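PDB 5C86: kelch domain-containing protein from Colletotrichum graminicola M1.001, which probably oxidises alcohols at a copper site, as a fungal member of the galactose oxidase and glyoxal oxidase family (AA5), and is captured here without its metal. Local coordinates for residues N27-S32 with T49-V54; E128-V133 with G146-P151; Y248-N253 with K275-F280; A342-W347 with G470-A475. One frame throughout, in Å; residues are numbered along the deposited sequence.

Interaction 1. Residues N27-S32 with T49-V54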
loop_
_atom_site.group_PDB
_atom_site.type_symbol
_atom_site.label_atom_id
_atom_site.label_comp_id
_atom_site.label_asym_id
_atom_site.label_seq_id
_atom_site.Cartn_x
_atom_site.Cartn_y
_atom_site.Cartn_z
ATOM N N ASN A 27 6.818 -10.569 -9.176
ATOM C CA ASN A 27 7.981 -10.684 -8.325
ATOM C C ASN A 27 7.921 -9.576 -7.233
ATOM O O ASN A 27 7.274 -8.556 -7.388
ATOM C CB ASN A 27 9.213 -10.676 -9.238
ATOM C CG ASN A 27 9.275 -11.935 -10.086
ATOM O OD1 ASN A 27 8.853 -13.000 -9.642
ATOM N ND2 ASN A 27 9.916 -11.830 -11.243
ATOM N N LEU A 28 8.685 -9.781 -6.196
ATOM C CA LEU A 28 8.736 -8.778 -5.080
ATOM C C LEU A 28 10.092 -8.057 -5.109
ATOM O O LEU A 28 11.157 -8.683 -4.884
ATOM C CB LEU A 28 8.591 -9.483 -3.775
ATOM C CG LEU A 28 8.422 -8.577 -2.518
ATOM C CD1 LEU A 28 7.074 -7.802 -2.527
ATOM C CD2 LEU A 28 8.597 -9.454 -1.306
ATOM N N LEU A 29 9.995 -6.798 -5.364
ATOM C CA LEU A 29 11.173 -5.889 -5.361
ATOM C C LEU A 29 11.299 -5.211 -4.009
ATOM O O LEU A 29 10.319 -4.632 -3.526
ATOM C CB LEU A 29 11.106 -4.818 -6.435
ATOM C CG LEU A 29 12.257 -3.815 -6.653
ATOM C CD1 LEU A 29 13.490 -4.540 -7.110
ATOM C CD2 LEU A 29 11.850 -2.835 -7.691
ATOM N N VAL A 30 12.472 -5.297 -3.397
ATOM C CA VAL A 30 12.711 -4.675 -2.103
ATOM C C VAL A 30 13.892 -3.695 -2.184
ATOM O O VAL A 30 14.830 -3.919 -2.987
ATOM C CB VAL A 30 12.889 -5.689 -0.996
ATOM C CG1 VAL A 30 11.878 -6.812 -1.101
ATOM C CG2 VAL A 30 14.324 -6.265 -0.956
ATOM N N TRP A 31 13.886 -2.689 -1.326
ATOM C CA TRP A 31 15.071 -1.828 -1.239
ATOM C C TRP A 31 15.232 -1.264 0.151
ATOM O O TRP A 31 14.312 -1.182 0.941
ATOM C CB TRP A 31 15.091 -0.720 -2.250
ATOM C CG TRP A 31 14.104 0.418 -2.141
ATOM C CD1 TRP A 31 14.292 1.568 -1.456
ATOM C CD2 TRP A 31 12.809 0.523 -2.760
ATOM N NE1 TRP A 31 13.255 2.418 -1.629
ATOM C CE2 TRP A 31 12.309 1.782 -2.410
ATOM C CE3 TRP A 31 12.030 -0.332 -3.561
ATOM C CZ2 TRP A 31 11.054 2.266 -2.828
ATOM C CZ3 TRP A 31 10.755 0.139 -3.994
ATOM C CH2 TRP A 31 10.310 1.442 -3.648
ATOM N N SER A 32 16.481 -0.868 0.484
ATOM C CA SER A 32 16.849 -0.296 1.816
ATOM C C SER A 32 17.187 1.149 1.619
ATOM O O SER A 32 16.405 2.054 1.928
ATOM C CB SER A 32 17.962 -1.100 2.448
ATOM O OG SER A 32 19.089 -1.284 1.522
ATOM N N THR A 49 19.031 -2.731 -4.026
ATOM C CA THR A 49 17.738 -3.439 -4.242
ATOM C C THR A 49 17.980 -4.888 -4.363
ATOM O O THR A 49 19.119 -5.352 -4.711
ATOM C CB THR A 49 16.925 -2.902 -5.410
ATOM O OG1 THR A 49 17.454 -3.417 -6.661
ATOM C CG2 THR A 49 16.837 -1.411 -5.459
ATOM N N SER A 50 16.957 -5.670 -4.097
ATOM C CA SER A 50 17.000 -7.114 -4.309
ATOM C C SER A 50 15.603 -7.538 -4.764
ATOM O O SER A 50 14.622 -6.798 -4.586
ATOM C CB SER A 50 17.450 -7.853 -3.081
ATOM O OG SER A 50 17.330 -9.269 -3.154
ATOM N N LEU A 51 15.533 -8.660 -5.452
ATOM C CA LEU A 51 14.285 -9.158 -6.070
ATOM C C LEU A 51 14.030 -10.575 -5.680
ATOM O O LEU A 51 14.949 -11.410 -5.829
ATOM C CB LEU A 51 14.414 -9.078 -7.562
ATOM C CG LEU A 51 13.174 -9.464 -8.394
ATOM C CD1 LEU A 51 12.190 -8.325 -8.348
ATOM C CD2 LEU A 51 13.512 -9.805 -9.858
ATOM N N TYR A 52 12.810 -10.893 -5.226
ATOM C CA TYR A 52 12.406 -12.243 -4.940
ATOM C C TYR A 52 11.538 -12.722 -6.105
ATOM O O TYR A 52 10.596 -12.079 -6.495
ATOM C CB TYR A 52 11.592 -12.384 -3.638
ATOM C CG TYR A 52 10.955 -13.720 -3.391
ATOM C CD1 TYR A 52 11.671 -14.778 -2.907
ATOM C CD2 TYR A 52 9.614 -13.899 -3.613
ATOM C CE1 TYR A 52 11.083 -16.009 -2.696
ATOM C CE2 TYR A 52 9.006 -15.085 -3.358
ATOM C CZ TYR A 52 9.751 -16.138 -2.919
ATOM O OH TYR A 52 9.077 -17.302 -2.675
ATOM N N ASN A 53 11.961 -13.821 -6.744
ATOM C CA ASN A 53 11.223 -14.412 -7.842
ATOM C C ASN A 53 10.209 -15.380 -7.309
ATOM O O ASN A 53 10.539 -16.389 -6.693
ATOM C CB ASN A 53 12.230 -15.123 -8.768
ATOM C CG ASN A 53 11.595 -15.551 -10.030
ATOM O OD1 ASN A 53 10.700 -16.358 -10.022
ATOM N ND2 ASN A 53 11.956 -14.938 -11.051
ATOM N N VAL A 54 8.930 -15.063 -7.503
ATOM C CA VAL A 54 7.828 -15.866 -6.948
ATOM C C VAL A 54 7.702 -17.229 -7.657
ATOM O O VAL A 54 7.181 -18.160 -7.072
ATOM C CB VAL A 54 6.483 -15.105 -6.993
ATOM C CG1 VAL A 54 6.570 -13.841 -6.115
ATOM C CG2 VAL A 54 6.109 -14.676 -8.366
HETATM O O HOH W 1 8.028 -15.116 -11.342
#
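Leu28 and Tyr52 exchange two backbone hydrogen bonds, Leu28 N to Tyr52 O at 3.0 Å and Tyr52 N to Leu28 O at 2.8 Å. Val30 and Ser50 repeat the pattern, and the bond from Val30 N to Ser50 O (2.9 Å) is almost straight at 177°. Beyond the paired strands, the Asn27 amide takes over: its OD1 accepts from Val54 N at 3.0 Å, the donor tilted 26° from the carbonyl plane, and a water lies near both OD1 and Asn53 OD1. With CG anti to the carbonyl carbon (chi1 -68°), the Asn27 side chain runs alongside that of Asn53, while its ND2 is hydrogen-bonded to Glu104. Between the hydrogen-bonded pairs, Leu29 and Leu51 share one face with Trp31 and Thr49. Leu29 CD1 reaches Ser50 O at 3.6 Å, and Trp31 CB rests on Thr49 CG2 at 3.7 Å. The indole itself leads away and hydrogen-bonds to Met71 O through NE1, its side chain about 8 Å from that of His423, a copper ligand when the metal is bound. Strands 18-21 and 63-66 flank the pair, completing the four-stranded antiparallel meander characteristic of a beta-propeller blade.

Interaction 2. Residues E128-V133 with G146-P151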
loop_
_atom_site.group_PDB
_atom_site.type_symbol
_atom_site.label_atom_id
_atom_site.label_comp_id
_atom_site.label_asym_id
_atom_site.label_seq_id
_atom_site.Cartn_x
_atom_site.Cartn_y
_atom_site.Cartn_z
ATOM N N GLU A 128 -6.596 11.282 -12.408
ATOM C CA GLU A 128 -5.992 11.767 -13.661
ATOM C C GLU A 128 -4.716 11.125 -14.048
ATOM O O GLU A 128 -4.117 11.459 -15.084
ATOM C CB GLU A 128 -5.812 13.316 -13.604
ATOM C CG GLU A 128 -7.079 14.054 -13.378
ATOM C CD GLU A 128 -6.892 15.602 -13.315
ATOM O OE1 GLU A 128 -5.818 16.049 -12.834
ATOM O OE2 GLU A 128 -7.873 16.344 -13.704
ATOM N N GLY A 129 -4.207 10.204 -13.212
ATOM C CA GLY A 129 -2.962 9.613 -13.432
ATOM C C GLY A 129 -1.767 10.494 -12.988
ATOM O O GLY A 129 -0.619 10.096 -13.179
ATOM N N LYS A 130 -2.072 11.556 -12.300
ATOM C CA LYS A 130 -0.996 12.427 -11.792
ATOM C C LYS A 130 -0.527 11.889 -10.462
ATOM O O LYS A 130 -1.179 11.023 -9.883
ATOM C CB LYS A 130 -1.491 13.880 -11.673
ATOM C CG LYS A 130 -1.737 14.461 -13.055
ATOM C CD LYS A 130 -2.146 15.907 -12.938
ATOM C CE LYS A 130 -2.325 16.467 -14.346
ATOM N NZ LYS A 130 -2.944 17.818 -14.268
ATOM N N ILE A 131 0.615 12.378 -9.992
ATOM C CA ILE A 131 1.189 11.916 -8.697
ATOM C C ILE A 131 1.185 13.072 -7.722
ATOM O O ILE A 131 1.900 14.096 -7.974
ATOM C CB ILE A 131 2.591 11.353 -8.772
ATOM C CG1 ILE A 131 2.841 10.347 -9.885
ATOM C CG2 ILE A 131 3.019 10.901 -7.413
ATOM C CD1 ILE A 131 1.954 9.116 -9.911
ATOM N N PHE A 132 0.399 13.005 -6.673
ATOM C CA PHE A 132 0.253 14.093 -5.660
ATOM C C PHE A 132 1.112 13.736 -4.481
ATOM O O PHE A 132 1.036 12.570 -3.983
ATOM C CB PHE A 132 -1.197 14.231 -5.249
ATOM C CG PHE A 132 -1.480 15.178 -4.150
ATOM C CD1 PHE A 132 -1.276 16.552 -4.304
ATOM C CD2 PHE A 132 -1.912 14.701 -2.911
ATOM C CE1 PHE A 132 -1.673 17.433 -3.298
ATOM C CE2 PHE A 132 -2.237 15.598 -1.876
ATOM C CZ PHE A 132 -2.117 16.968 -2.067
ATOM N N VAL A 133 1.899 14.705 -3.999
ATOM C CA VAL A 133 2.642 14.483 -2.726
ATOM C C VAL A 133 2.366 15.624 -1.779
ATOM O O VAL A 133 2.127 16.785 -2.219
ATOM C CB VAL A 133 4.166 14.322 -2.906
ATOM C CG1 VAL A 133 4.545 13.239 -3.897
ATOM C CG2 VAL A 133 4.824 15.596 -3.420
ATOM N N GLY A 146 1.688 20.911 -0.727
ATOM C CA GLY A 146 1.304 19.973 -1.799
ATOM C C GLY A 146 1.824 20.313 -3.148
ATOM O O GLY A 146 1.941 21.514 -3.497
ATOM N N GLU A 147 2.204 19.288 -3.933
ATOM C CA GLU A 147 2.587 19.467 -5.293
ATOM C C GLU A 147 2.130 18.269 -6.092
ATOM O O GLU A 147 1.900 17.175 -5.529
ATOM C CB GLU A 147 4.047 19.734 -5.464
ATOM C CG GLU A 147 5.070 18.657 -5.032
ATOM C CD GLU A 147 6.470 19.133 -5.294
ATOM O OE1 GLU A 147 7.238 19.286 -4.324
ATOM O OE2 GLU A 147 6.833 19.300 -6.479
ATOM N N VAL A 148 2.090 18.448 -7.390
ATOM C CA VAL A 148 1.555 17.393 -8.292
ATOM C C VAL A 148 2.428 17.205 -9.507
ATOM O O VAL A 148 2.901 18.188 -10.127
ATOM C CB VAL A 148 0.117 17.652 -8.598
ATOM C CG1 VAL A 148 -0.154 18.932 -9.411
ATOM C CG2 VAL A 148 -0.520 16.435 -9.327
ATOM N N TYR A 149 2.709 15.930 -9.841
ATOM C CA TYR A 149 3.505 15.531 -10.940
ATOM C C TYR A 149 2.612 15.108 -12.137
ATOM O O TYR A 149 1.758 14.221 -11.995
ATOM C CB TYR A 149 4.415 14.404 -10.603
ATOM C CG TYR A 149 5.326 13.951 -11.677
ATOM C CD1 TYR A 149 6.386 14.752 -12.140
ATOM C CD2 TYR A 149 5.173 12.732 -12.274
ATOM C CE1 TYR A 149 7.250 14.297 -13.102
ATOM C CE2 TYR A 149 6.023 12.244 -13.276
ATOM C CZ TYR A 149 7.095 13.051 -13.739
ATOM O OH TYR A 149 7.932 12.597 -14.780
ATOM N N ASP A 150 2.890 15.649 -13.320
ATOM C CA ASP A 150 2.150 15.279 -14.536
ATOM C C ASP A 150 3.123 14.458 -15.312
ATOM O O ASP A 150 4.080 14.960 -15.878
ATOM C CB ASP A 150 1.708 16.518 -15.309
ATOM C CG ASP A 150 0.975 16.158 -16.635
ATOM O OD1 ASP A 150 1.156 15.033 -17.105
ATOM O OD2 ASP A 150 0.275 17.011 -17.162
ATOM N N PRO A 151 2.933 13.138 -15.424
ATOM C CA PRO A 151 3.908 12.291 -16.027
ATOM C C PRO A 151 3.992 12.470 -17.530
ATOM O O PRO A 151 4.989 12.125 -18.105
ATOM C CB PRO A 151 3.459 10.858 -15.648
ATOM C CG PRO A 151 2.037 11.014 -15.390
ATOM C CD PRO A 151 1.906 12.339 -14.718
#
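With CG anti to its own carbonyl carbon (chi1 -68°), Lys130 sends its extended chain across the side chains of Val148 and Asp150: CG passes Tyr149 O, CD passes Val148 CG2 and CE reaches Asp150. The backbone itself brings Lys130 CB to 3.3 Å from Tyr149 O and 3.6 Å from Val148 CG2. NZ makes a long salt bridge with Glu128 OE1 (3.7 Å) and is probably also attracted to Asp150 OD2 at 4.4 Å; Asp150 OD1 pairs with Lys152. The other end is closed by Glu147, whose CG, placed between its backbone N and carbonyl carbon (chi1 63°), lies beside Val133 CG2 at 3.5 Å. Its buried carboxylate is satisfied by Arg118 and by the backbone N atoms of Gln115 and Ile116. Two antiparallel hydrogen-bonded pairs carry the backbone: Tyr149 N reaches Ile131 O at 2.7 Å, and Val133 N reaches Glu147 O at 2.9 Å, nearly straight at 171°. Phe132 CD1 approaches that same Glu147 O at 3.5 Å. These are the two middle strands of a kelch blade, with strand 122-125 beside one and 155-158 beside the other, while Ile131 and Val133 also pack on strand 84-87 of the preceding sheet.

Interaction 3. Residues Y248-N253 with K275-F280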
loop_
_atom_site.group_PDB
_atom_site.type_symbol
_atom_site.label_atom_id
_atom_site.label_comp_id
_atom_site.label_asym_id
_atom_site.label_seq_id
_atom_site.Cartn_x
_atom_site.Cartn_y
_atom_site.Cartn_z
ATOM N N TYR A 248 4.427 7.522 22.861
ATOM C CA TYR A 248 3.111 7.188 23.375
ATOM C C TYR A 248 2.778 5.749 23.116
ATOM O O TYR A 248 3.323 5.114 22.235
ATOM C CB TYR A 248 2.081 8.011 22.628
ATOM C CG TYR A 248 2.176 9.485 22.881
ATOM C CD1 TYR A 248 1.517 10.038 23.981
ATOM C CD2 TYR A 248 2.951 10.279 22.114
ATOM C CE1 TYR A 248 1.610 11.401 24.238
ATOM C CE2 TYR A 248 3.040 11.644 22.338
ATOM C CZ TYR A 248 2.390 12.169 23.421
ATOM O OH TYR A 248 2.490 13.507 23.650
ATOM N N ASP A 249 1.758 5.274 23.824
ATOM C CA ASP A 249 1.204 3.922 23.553
ATOM C C ASP A 249 0.341 4.053 22.317
ATOM O O ASP A 249 -0.437 4.998 22.222
ATOM C CB ASP A 249 0.352 3.373 24.694
ATOM C CG ASP A 249 1.206 2.875 25.845
ATOM O OD1 ASP A 249 2.181 2.104 25.622
ATOM O OD2 ASP A 249 0.880 3.207 26.969
ATOM N N SER A 250 0.519 3.139 21.372
ATOM C CA SER A 250 -0.378 3.093 20.219
ATOM C C SER A 250 -1.757 2.661 20.725
ATOM O O SER A 250 -1.959 2.193 21.844
ATOM C CB SER A 250 0.156 2.100 19.231
ATOM O OG SER A 250 0.236 0.783 19.757
ATOM N N THR A 251 -2.722 2.780 19.842
ATOM C CA THR A 251 -4.087 2.308 20.135
ATOM C C THR A 251 -4.495 1.096 19.330
ATOM O O THR A 251 -3.795 0.676 18.396
ATOM C CB THR A 251 -5.142 3.378 19.850
ATOM O OG1 THR A 251 -5.439 3.437 18.439
ATOM C CG2 THR A 251 -4.762 4.694 20.378
ATOM N N SER A 252 -5.655 0.550 19.699
ATOM C CA SER A 252 -6.281 -0.505 19.004
ATOM C C SER A 252 -7.591 0.030 18.398
ATOM O O SER A 252 -8.498 -0.765 18.107
ATOM C CB SER A 252 -6.526 -1.741 19.900
ATOM O OG SER A 252 -7.229 -1.339 21.096
ATOM N N ASN A 253 -7.693 1.335 18.212
ATOM C CA ASN A 253 -8.916 1.920 17.681
ATOM C C ASN A 253 -9.088 1.543 16.219
ATOM O O ASN A 253 -8.155 1.513 15.425
ATOM C CB ASN A 253 -8.928 3.435 17.800
ATOM C CG ASN A 253 -8.978 3.936 19.231
ATOM O OD1 ASN A 253 -9.257 3.209 20.175
ATOM N ND2 ASN A 253 -8.756 5.176 19.370
ATOM N N LYS A 275 -7.777 -6.580 19.320
ATOM C CA LYS A 275 -7.198 -7.096 20.523
ATOM C C LYS A 275 -5.828 -6.503 20.810
ATOM O O LYS A 275 -5.422 -6.406 21.972
ATOM C CB LYS A 275 -7.064 -8.553 20.401
ATOM C CG LYS A 275 -6.569 -9.241 21.632
ATOM C CD LYS A 275 -6.536 -10.768 21.416
ATOM C CE LYS A 275 -6.338 -11.595 22.695
ATOM N NZ LYS A 275 -5.744 -10.852 23.812
ATOM N N TYR A 276 -5.102 -6.066 19.791
ATOM C CA TYR A 276 -3.715 -5.642 19.967
ATOM C C TYR A 276 -3.521 -4.234 19.492
ATOM O O TYR A 276 -3.751 -3.944 18.292
ATOM C CB TYR A 276 -2.826 -6.615 19.222
ATOM C CG TYR A 276 -2.944 -8.034 19.677
ATOM C CD1 TYR A 276 -2.479 -8.417 20.954
ATOM C CD2 TYR A 276 -3.495 -9.025 18.854
ATOM C CE1 TYR A 276 -2.616 -9.716 21.375
ATOM C CE2 TYR A 276 -3.616 -10.302 19.279
ATOM C CZ TYR A 276 -3.163 -10.638 20.534
ATOM O OH TYR A 276 -3.310 -11.962 20.970
ATOM N N ASN A 277 -3.095 -3.349 20.367
ATOM C CA ASN A 277 -2.751 -1.965 19.966
ATOM C C ASN A 277 -1.447 -1.947 19.159
ATOM O O ASN A 277 -0.507 -2.704 19.448
ATOM C CB ASN A 277 -2.674 -1.035 21.120
ATOM C CG ASN A 277 -1.727 -1.503 22.232
ATOM O OD1 ASN A 277 -1.664 -2.677 22.578
ATOM N ND2 ASN A 277 -0.993 -0.537 22.795
ATOM N N ARG A 278 -1.469 -1.237 18.034
ATOM C CA ARG A 278 -0.334 -1.252 17.101
ATOM C C ARG A 278 0.047 0.084 16.578
ATOM O O ARG A 278 -0.807 0.833 16.027
ATOM C CB ARG A 278 -0.660 -2.083 15.851
ATOM C CG ARG A 278 -1.045 -3.537 16.160
ATOM C CD ARG A 278 -1.490 -4.263 14.887
ATOM N NE ARG A 278 -2.269 -5.466 15.158
ATOM C CZ ARG A 278 -1.791 -6.689 15.328
ATOM N NH1 ARG A 278 -0.511 -6.923 15.206
ATOM N NH2 ARG A 278 -2.622 -7.686 15.602
ATOM N N GLY A 279 1.348 0.403 16.652
ATOM C CA GLY A 279 1.997 1.483 15.915
ATOM C C GLY A 279 3.104 0.878 15.065
ATOM O O GLY A 279 3.827 -0.036 15.506
ATOM N N PHE A 280 3.167 1.332 13.824
ATOM C CA PHE A 280 4.147 0.788 12.832
ATOM C C PHE A 280 3.742 -0.569 12.260
ATOM O O PHE A 280 4.564 -1.248 11.625
ATOM C CB PHE A 280 5.637 0.741 13.321
ATOM C CG PHE A 280 6.115 2.004 13.985
ATOM C CD1 PHE A 280 5.962 3.260 13.412
ATOM C CD2 PHE A 280 6.698 1.943 15.261
ATOM C CE1 PHE A 280 6.364 4.413 14.073
ATOM C CE2 PHE A 280 7.105 3.121 15.904
ATOM C CZ PHE A 280 6.886 4.343 15.319
HETATM O O HOH W 2 0.169 -0.501 25.574
#
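Two loops from successive blades of the kelch propeller meet where Ser250 to Ser252 lie against Asn277 and Arg278: the first connects strands 235-239 and 254-258 within one blade, and the second leads from strand 267-270 into strand 282-285 of the next. An ST turn shapes the first loop, Thr251 OG1 accepting from Asn253 N. The carbonyl oxygens of Ser250 and Thr251 accept from the second loop. Arg278 N donates to Thr251 O at 3.0 Å, from well above the carbonyl plane, while the arginine side chain leaves for Glu313 and the carbonyls of Thr311 and Gly295. Asn277 CB points toward the first loop and lies 3.3 Å from Thr251 C. With CG between its backbone N and carbonyl carbon (chi1 54°), ND2 reaches Ser250 O at 3.0 Å (160° at the hydrogen). The oxygen lies close to the amide plane, although the donor stands 50° out of the carbonyl plane. OD1 accepts from Gln298, so both ends of the amide are held and its rotation fixed. Ser250 CB presses on Gly279 N at 3.3 Å, its hydroxyl hydrogen-bonding to Met297 O. A water, weakly joined to Asp249 OD1, accepts from Asn277 ND2 at 3.0 Å.

Interaction 4. Residues A342-W347 with G470-A475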
loop_
_atom_site.group_PDB
_atom_site.type_symbol
_atom_site.label_atom_id
_atom_site.label_comp_id
_atom_site.label_asym_id
_atom_site.label_seq_id
_atom_site.Cartn_x
_atom_site.Cartn_y
_atom_site.Cartn_z
ATOM N N ALA A 342 0.392 -11.852 -5.951
ATOM C CA ALA A 342 -0.595 -12.309 -6.952
ATOM C C ALA A 342 -1.102 -13.703 -6.618
ATOM O O ALA A 342 -2.193 -14.092 -7.002
ATOM C CB ALA A 342 0.050 -12.248 -8.330
ATOM N N ASP A 343 -0.363 -14.477 -5.814
ATOM C CA ASP A 343 -0.849 -15.803 -5.392
ATOM C C ASP A 343 -1.771 -15.717 -4.207
ATOM O O ASP A 343 -2.161 -16.729 -3.629
ATOM C CB ASP A 343 0.251 -16.844 -5.207
ATOM C CG ASP A 343 1.111 -16.580 -4.020
ATOM O OD1 ASP A 343 0.956 -15.545 -3.399
ATOM O OD2 ASP A 343 1.991 -17.409 -3.688
ATOM N N ALA A 344 -2.100 -14.489 -3.749
ATOM C CA ALA A 344 -3.036 -14.250 -2.655
ATOM C C ALA A 344 -2.486 -14.549 -1.245
ATOM O O ALA A 344 -3.228 -14.476 -0.281
ATOM C CB ALA A 344 -4.386 -14.955 -2.908
ATOM N N THR A 345 -1.182 -14.827 -1.174
ATOM C CA THR A 345 -0.469 -14.823 0.084
ATOM C C THR A 345 -0.018 -13.353 0.336
ATOM O O THR A 345 -0.098 -12.469 -0.538
ATOM C CB THR A 345 0.794 -15.733 0.044
ATOM O OG1 THR A 345 1.720 -15.150 -0.855
ATOM C CG2 THR A 345 0.373 -17.146 -0.307
ATOM N N ILE A 346 0.496 -13.135 1.553
ATOM C CA ILE A 346 0.898 -11.815 2.000
ATOM C C ILE A 346 2.317 -11.839 2.518
ATOM O O ILE A 346 2.620 -12.575 3.462
ATOM C CB ILE A 346 0.005 -11.265 3.069
ATOM C CG1 ILE A 346 -1.471 -11.347 2.662
ATOM C CG2 ILE A 346 0.373 -9.802 3.315
ATOM C CD1 ILE A 346 -2.486 -10.752 3.626
ATOM N N TRP A 347 3.159 -11.110 1.869
ATOM C CA TRP A 347 4.530 -10.827 2.437
ATOM C C TRP A 347 4.447 -10.096 3.724
ATOM O O TRP A 347 3.665 -9.166 3.888
ATOM C CB TRP A 347 5.324 -10.007 1.462
ATOM C CG TRP A 347 6.475 -9.306 2.058
ATOM C CD1 TRP A 347 6.521 -7.940 2.346
ATOM C CD2 TRP A 347 7.745 -9.838 2.372
ATOM N NE1 TRP A 347 7.756 -7.633 2.897
ATOM C CE2 TRP A 347 8.507 -8.781 2.888
ATOM C CE3 TRP A 347 8.293 -11.120 2.321
ATOM C CZ2 TRP A 347 9.842 -8.980 3.343
ATOM C CZ3 TRP A 347 9.622 -11.322 2.763
ATOM C CH2 TRP A 347 10.333 -10.258 3.272
ATOM N N GLY A 470 -15.084 -19.625 -1.691
ATOM C CA GLY A 470 -14.276 -18.479 -1.334
ATOM C C GLY A 470 -12.788 -18.597 -1.648
ATOM O O GLY A 470 -12.069 -17.643 -1.360
ATOM N N VAL A 471 -12.364 -19.673 -2.309
ATOM C CA VAL A 471 -10.977 -19.821 -2.610
ATOM C C VAL A 471 -10.570 -19.055 -3.846
ATOM O O VAL A 471 -11.165 -19.223 -4.918
ATOM C CB VAL A 471 -10.665 -21.348 -2.873
ATOM C CG1 VAL A 471 -9.219 -21.492 -3.176
ATOM C CG2 VAL A 471 -11.200 -22.186 -1.703
ATOM N N PRO A 472 -9.552 -18.173 -3.763
ATOM C CA PRO A 472 -9.144 -17.409 -4.908
ATOM C C PRO A 472 -8.182 -18.107 -5.808
ATOM O O PRO A 472 -7.322 -18.932 -5.372
ATOM C CB PRO A 472 -8.462 -16.210 -4.320
ATOM C CG PRO A 472 -7.849 -16.738 -3.036
ATOM C CD PRO A 472 -8.816 -17.754 -2.531
ATOM N N CYS A 473 -8.280 -17.811 -7.093
ATOM C CA CYS A 473 -7.261 -18.146 -8.039
ATOM C C CYS A 473 -5.982 -17.372 -7.758
ATOM O O CYS A 473 -5.969 -16.410 -6.949
ATOM C CB CYS A 473 -7.688 -17.953 -9.457
ATOM S SG CYS A 473 -8.000 -16.239 -9.925
ATOM N N VAL A 474 -4.891 -17.729 -8.461
ATOM C CA VAL A 474 -3.743 -16.846 -8.582
ATOM C C VAL A 474 -4.139 -15.770 -9.583
ATOM O O VAL A 474 -4.777 -16.025 -10.638
ATOM C CB VAL A 474 -2.516 -17.649 -9.060
ATOM C CG1 VAL A 474 -1.373 -16.704 -9.385
ATOM C CG2 VAL A 474 -2.148 -18.692 -8.039
ATOM N N ALA A 475 -3.847 -14.524 -9.297
ATOM C CA ALA A 475 -4.372 -13.431 -10.123
ATOM C C ALA A 475 -3.751 -13.289 -11.427
ATOM O O ALA A 475 -2.630 -13.739 -11.661
ATOM C CB ALA A 475 -4.282 -12.128 -9.358
#
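Val474 meets the turn at Ala342 and Asp343 with every carbon of its side chain. CB lies 4.1 Å from Ala342 O. From there the two methyls part: CG1, anti to the backbone N (chi1 172°), comes to 3.6 Å from Ala342 O and also reaches Asp343 CA, while CG2 touches Asp343 CA and CB, both at about 4.1 Å. The Ala342 carbonyl oxygen that CG1 touches is also the polar link of the contact. Ala475 N donates to Ala342 O at 2.9 Å in an almost straight bond of 175°, the donor tilted 29° from the carbonyl plane. Asp343 turns its carboxylate back into its own loop. OD1 takes two bonds from Thr345, from N at 3.2 Å above the carboxylate plane and from OG1 at 2.7 Å on the syn side. The first closes an Asx turn and helps fix the shape of the loop that Val474 touches. Ala344, which has a left-handed backbone conformation, sends its CB toward the second segment and meets Pro472 CG at 3.9 Å. Phe464 and Tyr372 pack around this apolar pair. Arg384 bridges the two segments, giving NH2 to Asp343 O and NE to Pro472 O. The turn joins strands 336-340 and 346-350, neighbours in a propeller blade, and residues 470-475 lead into strand 476-481 of the C-terminal early-set domain. This is therefore a junction within the pairing of a kelch propeller with a C-terminal early-set domain that is shared by galactose oxidase and its relatives.

From the N terminus the four contacts follow in series, none nested in or crossing another. Interaction 1 closes a short loop of 16 residues within the first complete blade, and interaction 2 does the same over 12 residues two blades further on. Interaction 3 spans 21 residues and joins neighbouring blades instead. Interaction 4 closes by far the longest loop, 122 residues, tying the last propeller blade to the C-terminal domain. Interactions 1 and 4 touch directly, Leu28 CD2 lying 3.8 Å from Trp347 CD2, so the first complete blade packs on the one that closes the ring. Interactions 2 and 4 lie on opposite sides of the chain's centre, their centres about 31 Å apart.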